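PDB 6GQ4: adhesin from Neisseria gonorrhoeae, which probably acts in adhesion to host cells, may inhibit lysozyme, and elicits bactericidal antibodies in mice. Local coordinates for residues Y27-G33 / M76-Y81. Numbering follows the deposited sequence. Where two conformers were deposited one is given.
Sequences YGFNKQG and MDSKSY. With NA (sodium ion), chain B.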
# COMPACT_ATOMS: atom_id res chain seq x y z
N TYR A 27 4.08 5.52 -0.92
CA TYR A 27 3.15 6.04 0.05
C TYR A 27 3.38 7.54 0.25
O TYR A 27 4.53 7.93 0.34
CB TYR A 27 3.31 5.32 1.38
CG TYR A 27 3.03 3.84 1.29
CD1 TYR A 27 1.74 3.34 1.39
CD2 TYR A 27 4.06 2.93 1.19
CE1 TYR A 27 1.52 1.98 1.30
CE2 TYR A 27 3.86 1.56 1.07
CZ TYR A 27 2.57 1.09 1.17
OH TYR A 27 2.32 -0.26 1.07
N GLY A 28 2.30 8.29 0.21
CA GLY A 28 2.31 9.69 0.64
C GLY A 28 2.12 9.79 2.15
O GLY A 28 1.45 8.97 2.80
N PHE A 29 2.79 10.81 2.71
CA PHE A 29 2.78 11.04 4.15
C PHE A 29 2.46 12.49 4.41
O PHE A 29 2.85 13.37 3.66
CB PHE A 29 4.11 10.74 4.85
CG PHE A 29 4.47 9.28 4.86
CD1 PHE A 29 5.07 8.74 3.74
CD2 PHE A 29 4.21 8.48 5.96
CE1 PHE A 29 5.38 7.40 3.70
CE2 PHE A 29 4.51 7.12 5.92
CZ PHE A 29 5.14 6.61 4.79
N ASN A 30 1.75 12.71 5.51
CA ASN A 30 1.45 14.05 5.96
C ASN A 30 2.50 14.42 7.01
O ASN A 30 3.40 13.63 7.40
CB ASN A 30 -0.01 14.22 6.38
CG ASN A 30 -0.38 13.42 7.61
OD1 ASN A 30 0.49 13.06 8.43
ND2 ASN A 30 -1.67 13.15 7.74
N LYS A 31 2.37 15.67 7.50
CA LYS A 31 3.33 16.22 8.46
C LYS A 31 3.36 15.41 9.76
O LYS A 31 4.41 15.42 10.46
CB LYS A 31 3.06 17.72 8.66
CG LYS A 31 3.93 18.36 9.73
CD LYS A 31 3.64 19.82 9.92
CE LYS A 31 4.49 20.36 11.03
NZ LYS A 31 5.83 20.70 10.50
N GLN A 32 2.25 14.73 10.11
CA GLN A 32 2.19 13.97 11.33
C GLN A 32 2.79 12.58 11.20
O GLN A 32 2.82 11.84 12.18
CB GLN A 32 0.76 13.99 11.82
CG GLN A 32 0.29 15.40 12.25
CD GLN A 32 -0.09 16.35 11.10
OE1 GLN A 32 -0.75 15.89 10.12
NE2 GLN A 32 0.32 17.67 11.18
N GLY A 33 3.17 12.20 9.97
CA GLY A 33 3.73 10.90 9.68
C GLY A 33 2.65 9.90 9.40
O GLY A 33 2.97 8.72 9.40
N MET A 76 -0.35 1.95 9.65
CA MET A 76 0.68 2.57 8.78
C MET A 76 1.01 3.96 9.25
O MET A 76 0.20 4.84 9.24
CB MET A 76 0.20 2.64 7.33
CG MET A 76 0.06 1.30 6.72
SD MET A 76 1.66 0.57 6.29
CE MET A 76 1.97 1.21 4.65
N ASP A 77 2.30 4.14 9.53
CA ASP A 77 2.85 5.48 9.79
C ASP A 77 4.33 5.46 9.46
O ASP A 77 4.88 4.47 9.00
CB ASP A 77 2.56 5.91 11.23
CG ASP A 77 3.19 5.02 12.29
OD1 ASP A 77 4.25 4.39 12.04
OD2 ASP A 77 2.58 4.95 13.35
N SER A 78 4.97 6.62 9.63
CA SER A 78 6.34 6.79 9.25
C SER A 78 7.29 5.81 9.98
O SER A 78 8.36 5.53 9.45
CB SER A 78 6.75 8.28 9.42
OG SER A 78 6.54 8.71 10.77
N LYS A 79 6.89 5.34 11.19
CA LYS A 79 7.63 4.33 11.95
C LYS A 79 7.46 2.94 11.32
O LYS A 79 8.43 2.22 11.11
CB LYS A 79 7.15 4.34 13.41
CG LYS A 79 7.52 5.57 14.21
CD LYS A 79 7.20 5.49 15.69
CE LYS A 79 5.72 5.36 15.97
NZ LYS A 79 4.97 6.54 15.47
N SER A 80 6.21 2.58 11.00
CA SER A 80 5.79 1.20 10.79
C SER A 80 5.86 0.76 9.32
O SER A 80 5.85 -0.46 9.09
CB SER A 80 4.37 0.96 11.30
OG SER A 80 3.41 1.46 10.36
N TYR A 81 5.85 1.71 8.38
CA TYR A 81 5.38 1.44 7.05
C TYR A 81 6.29 0.43 6.34
O TYR A 81 5.81 -0.31 5.43
CB TYR A 81 5.13 2.70 6.23
CG TYR A 81 6.39 3.31 5.71
CD1 TYR A 81 7.27 3.95 6.59
CD2 TYR A 81 6.83 3.07 4.42
CE1 TYR A 81 8.46 4.48 6.12
CE2 TYR A 81 8.00 3.62 3.95
CZ TYR A 81 8.85 4.27 4.82
OH TYR A 81 10.04 4.75 4.35
NA NA B . 5.23 -2.20 4.01
O HOH W 1 3.62 -1.86 3.99
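An edge-to-face aromatic pair, Phe29 on Tyr81, joins the end of strand 22-29 to the loop that supplies part of a sodium site. Phe29 points CZ at the face of the Tyr81 ring, 3.6 Å from Tyr81 CG. The ring planes stand at 71° and the centroids are 5.0 Å apart. Tyr81 has CG set between its backbone N and carbonyl carbon (chi1 78°), which lays the ring across the tip of Phe29. Phe29 CE2 also lies against the backbone at Ser78 N.

Two residues back on the strand, Tyr27 takes Met76 over one face. Met76 CE sits 3.7 Å from the ring centroid, a CH-pi contact. Bends at chi2 and chi3 of Met76 bring the methyl there. Tyr27 OH is hydrogen-bonded to Tyr15 OH, and Tyr15 is itself a sodium ligand. Tyr81 O binds the sodium at 2.4 Å, with Tyr15 OH and Gln84 O as further protein ligands.

Beyond the strand, the type I turn from Asn30 to Gly33 presents Gly33 O to the loop. Ser78 N donates to Gly33 O at 2.9 Å, in the carbonyl plane but bent at the hydrogen (135°). Ser78 OG packs near Gly33 CA. The loop is braced from within: Asp77 OD1 accepts from Ser80 N at 2.9 Å, and Asp77 N donates to Ser80 OG. These reciprocal bonds are like those of a capping box, but no regular helix follows. Residues 78-81 form a turn with helical backbone angles but without regular helix bonds, leading to the sodium site from the Asx motif at Asp77.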